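Local coordinates for ABC sugar transporter, periplasmic sugar binding protein (Legionella pneumophila subsp. pneumophila, PDB 3ROT), which probably binds a sugar in the periplasm and delivers it to an ABC transporter, as other periplasmic sugar-binding proteins of its family do, at residues S177-K180 with S181-I185; P228-V231 with S232-K236. All blocks are in the same frame, centred on the assembly; numbering follows the deposited sequence.

Overall arrangement
Interactions 1 and 2 are single stretches of two helices in the same half of a two-domain periplasmic binding protein, the half built on the parallel sheet containing strands 132-137 and 220-224. Their centres lie 23 Å apart and they do not touch; helix 197-208 packs against residues of both. Each is partly buried. The inner side of 177-185 is largely aromatic, with Tyr182 and Phe183 beside Val179; in 228-236, Thr230 and Ile234 face strand 241-243 and buried Leu233 meets helix 197-208. Outer-side contacts pair Lys180 with Lys184 and Val231 with His235. Ser177 and Lys180, and Pro228, Asn229 and Ser232, touch the second subunit.

Interaction 1: residues S177-K180 with S181-I185; sequences SRVK and SYFKI
The ring of Phe183 carries Val179 O at its edge, near the ring plane and 3.4 Å from Phe183 CD1, and the methyl Val179 CG1 lies 4.1 Å from that same CD1. Both residues sit one turn apart on helix 172-185, which packs on strand 132-137 of a parallel alpha/beta domain, and their side chains run side by side toward the interior. The valine puts CG1 anti to its own nitrogen (chi1 174°), on the side where the phenyl edge passes. Leu134 of the sheet meets Phe183, and Phe215 comes edge-to-face against its ring, so a broad apolar residue suits this position. Tyr182 also faces inward: its ring stacks with that of His186 and its hydroxyl is hydrogen-bonded to Arg132, a polar end tolerated at a buried site because it has a partner.

The outer side is polar. Ser177 O accepts two bonds from one residue: Ser181 N bonds it at 3.0 Å, and Ser181 OG, 3.1 Å away, comes from above the carbonyl plane. With OG beside its own nitrogen (chi1 -64°), the short serine turns its hydroxyl back onto the preceding turn. Lys180 is partly exposed, its aliphatic chain on Phe215 and Met206 and its NZ weakly hydrogen-bonded to Tyr213 O, while Lys184 is exposed to solvent; Lys180 NZ and Lys184 NZ stay 5.8 Å apart. The extended chain of Lys184 runs back along the previous turn, its CE 3.8 Å from Lys180 CB.

Interaction 2: residues P228-V231 with S232-K236; sequences PNTV and SLIHK
Helix 228-235 is the connecting helix of a beta-alpha-beta crossover between parallel strands 220-224 and 241-243, and its consecutive turns meet through Val231 with His235 and Asn229 with Leu233. The valine methyl CG1 lies 3.6 Å from His235 NE2, the two side chains running alongside each other. Val231 O stands 3.3 Å above one face of the imidazole, nearer the ring edge than its centre, while accepting the backbone bond from His235 N at 3.1 Å. On another side of the helix, Asn229 ND2 touches Leu233 CD1 at 3.6 Å. The amide has CG anti to the backbone nitrogen (chi1 -163°), and its ND2 is hydrogen-bonded to Asp201 of helix 197-208, so a polar group suits this place beside the leucine. Leu233 itself is buried and meets Leu208; Ile234 rests on Val242, its CG1 3.2 Å from Thr230 O. Pro228, with no N-H to offer, fits the first turn and gives its carbonyl to Ser232 N at 3.0 Å. Backbone bonds thus join the two segments, whose side chains meet by van der Waals contact; Asn229 and Thr230, the latter through OG1 to Thr227 OG1, bond elsewhere.

Interaction 1: residues S177-K180 with S181-I185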
# COMPACT_ATOMS: atom_id res chain seq x y z
N SER A 177 11.61 3.90 -10.64
CA SER A 177 12.81 4.59 -11.10
C SER A 177 13.96 3.63 -11.36
O SER A 177 14.51 3.59 -12.46
CB SER A 177 13.24 5.62 -10.06
OG SER A 177 12.26 6.63 -9.94
N ARG A 178 14.30 2.86 -10.33
CA ARG A 178 15.39 1.90 -10.40
C ARG A 178 15.18 0.82 -11.45
O ARG A 178 16.15 0.36 -12.06
CB ARG A 178 15.61 1.30 -9.01
CG ARG A 178 15.90 2.36 -7.94
CD ARG A 178 16.11 1.76 -6.56
NE ARG A 178 16.35 2.79 -5.54
CZ ARG A 178 16.48 2.55 -4.24
NH1 ARG A 178 16.39 1.32 -3.76
NH2 ARG A 178 16.69 3.56 -3.40
N VAL A 179 13.94 0.41 -11.67
CA VAL A 179 13.64 -0.61 -12.68
C VAL A 179 13.84 -0.03 -14.07
O VAL A 179 14.45 -0.66 -14.93
CB VAL A 179 12.20 -1.12 -12.54
CG1 VAL A 179 11.87 -2.07 -13.69
CG2 VAL A 179 12.03 -1.83 -11.21
N LYS A 180 13.31 1.16 -14.30
CA LYS A 180 13.44 1.81 -15.59
C LYS A 180 14.91 2.05 -15.93
O LYS A 180 15.32 1.84 -17.06
CB LYS A 180 12.67 3.13 -15.60
CG LYS A 180 11.18 2.91 -15.45
CD LYS A 180 10.42 4.19 -15.14
CE LYS A 180 10.41 5.15 -16.32
NZ LYS A 180 9.53 6.30 -16.02
N SER A 181 15.69 2.48 -14.95
CA SER A 181 17.12 2.73 -15.17
C SER A 181 17.82 1.46 -15.64
O SER A 181 18.64 1.50 -16.55
CB SER A 181 17.79 3.23 -13.90
OG SER A 181 17.27 4.49 -13.50
N TYR A 182 17.48 0.34 -15.02
CA TYR A 182 18.09 -0.94 -15.37
C TYR A 182 17.75 -1.36 -16.80
O TYR A 182 18.63 -1.81 -17.54
CB TYR A 182 17.64 -2.04 -14.40
CG TYR A 182 18.43 -3.32 -14.56
CD1 TYR A 182 19.62 -3.51 -13.85
CD2 TYR A 182 18.02 -4.31 -15.44
CE1 TYR A 182 20.38 -4.67 -14.03
CE2 TYR A 182 18.77 -5.47 -15.62
CZ TYR A 182 19.95 -5.64 -14.91
OH TYR A 182 20.70 -6.78 -15.09
N PHE A 183 16.49 -1.22 -17.19
CA PHE A 183 16.11 -1.60 -18.54
C PHE A 183 16.75 -0.70 -19.61
O PHE A 183 16.99 -1.15 -20.73
CB PHE A 183 14.58 -1.61 -18.69
CG PHE A 183 13.96 -2.92 -18.29
CD1 PHE A 183 13.96 -3.34 -16.97
CD2 PHE A 183 13.41 -3.75 -19.26
CE1 PHE A 183 13.43 -4.58 -16.61
CE2 PHE A 183 12.88 -4.99 -18.91
CZ PHE A 183 12.89 -5.40 -17.58
N LYS A 184 17.02 0.55 -19.24
CA LYS A 184 17.65 1.48 -20.17
C LYS A 184 19.06 0.98 -20.46
O LYS A 184 19.60 1.19 -21.54
CB LYS A 184 17.72 2.89 -19.56
CG LYS A 184 16.37 3.50 -19.25
CD LYS A 184 16.50 4.72 -18.34
CE LYS A 184 15.16 5.10 -17.71
NZ LYS A 184 15.30 6.14 -16.64
N ILE A 185 19.64 0.29 -19.48
CA ILE A 185 20.98 -0.25 -19.62
C ILE A 185 20.97 -1.68 -20.16
O ILE A 185 21.87 -2.07 -20.91
CB ILE A 185 21.73 -0.22 -18.27
CG1 ILE A 185 21.80 1.22 -17.76
CG2 ILE A 185 23.13 -0.78 -18.44
CD1 ILE A 185 22.44 1.37 -16.40

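Interaction 2: residues P228-V231 with S232-K236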
# COMPACT_ATOMS: atom_id res chain seq x y z
N PRO A 228 -4.83 -9.26 -4.31
CA PRO A 228 -5.85 -8.83 -5.27
C PRO A 228 -5.27 -8.24 -6.56
O PRO A 228 -5.67 -8.61 -7.66
CB PRO A 228 -6.65 -7.81 -4.47
CG PRO A 228 -6.65 -8.44 -3.10
CD PRO A 228 -5.20 -8.86 -2.94
N ASN A 229 -4.32 -7.32 -6.42
CA ASN A 229 -3.72 -6.71 -7.60
C ASN A 229 -2.90 -7.73 -8.38
O ASN A 229 -2.87 -7.69 -9.61
CB ASN A 229 -2.83 -5.54 -7.21
CG ASN A 229 -2.54 -4.65 -8.39
OD1 ASN A 229 -3.46 -4.18 -9.07
ND2 ASN A 229 -1.26 -4.41 -8.67
N THR A 230 -2.24 -8.64 -7.68
CA THR A 230 -1.43 -9.68 -8.32
C THR A 230 -2.35 -10.59 -9.14
O THR A 230 -2.03 -10.94 -10.28
CB THR A 230 -0.67 -10.53 -7.26
OG1 THR A 230 0.16 -9.67 -6.46
CG2 THR A 230 0.21 -11.59 -7.95
N VAL A 231 -3.49 -10.94 -8.57
CA VAL A 231 -4.46 -11.80 -9.25
C VAL A 231 -4.99 -11.09 -10.50
O VAL A 231 -5.19 -11.71 -11.54
CB VAL A 231 -5.64 -12.15 -8.30
CG1 VAL A 231 -6.74 -12.87 -9.06
CG2 VAL A 231 -5.14 -13.03 -7.17
N SER A 232 -5.22 -9.79 -10.39
CA SER A 232 -5.72 -9.04 -11.52
C SER A 232 -4.69 -9.03 -12.65
O SER A 232 -5.04 -9.21 -13.81
CB SER A 232 -6.04 -7.60 -11.12
OG SER A 232 -6.56 -6.90 -12.23
N LEU A 233 -3.43 -8.82 -12.29
CA LEU A 233 -2.36 -8.79 -13.29
C LEU A 233 -2.20 -10.15 -13.94
O LEU A 233 -1.83 -10.24 -15.12
CB LEU A 233 -1.05 -8.33 -12.65
CG LEU A 233 -1.06 -6.85 -12.24
CD1 LEU A 233 0.05 -6.59 -11.23
CD2 LEU A 233 -0.91 -5.96 -13.48
N ILE A 234 -2.48 -11.22 -13.20
CA ILE A 234 -2.38 -12.56 -13.76
C ILE A 234 -3.47 -12.73 -14.84
O ILE A 234 -3.19 -13.22 -15.93
CB ILE A 234 -2.57 -13.65 -12.68
CG1 ILE A 234 -1.34 -13.73 -11.78
CG2 ILE A 234 -2.78 -14.99 -13.34
CD1 ILE A 234 -1.50 -14.68 -10.60
N HIS A 235 -4.69 -12.32 -14.52
CA HIS A 235 -5.81 -12.42 -15.44
C HIS A 235 -5.57 -11.62 -16.72
O HIS A 235 -6.07 -11.98 -17.78
CB HIS A 235 -7.11 -11.95 -14.77
CG HIS A 235 -7.56 -12.82 -13.64
ND1 HIS A 235 -8.68 -12.55 -12.89
CD2 HIS A 235 -7.04 -13.97 -13.14
CE1 HIS A 235 -8.83 -13.48 -11.96
NE2 HIS A 235 -7.85 -14.36 -12.10
N LYS A 236 -4.81 -10.53 -16.62
CA LYS A 236 -4.51 -9.69 -17.77
C LYS A 236 -3.26 -10.17 -18.52
O LYS A 236 -2.82 -9.54 -19.48
CB LYS A 236 -4.29 -8.24 -17.34
CG LYS A 236 -5.50 -7.58 -16.73
CD LYS A 236 -5.17 -6.18 -16.26
CE LYS A 236 -6.42 -5.46 -15.80
NZ LYS A 236 -7.41 -5.35 -16.91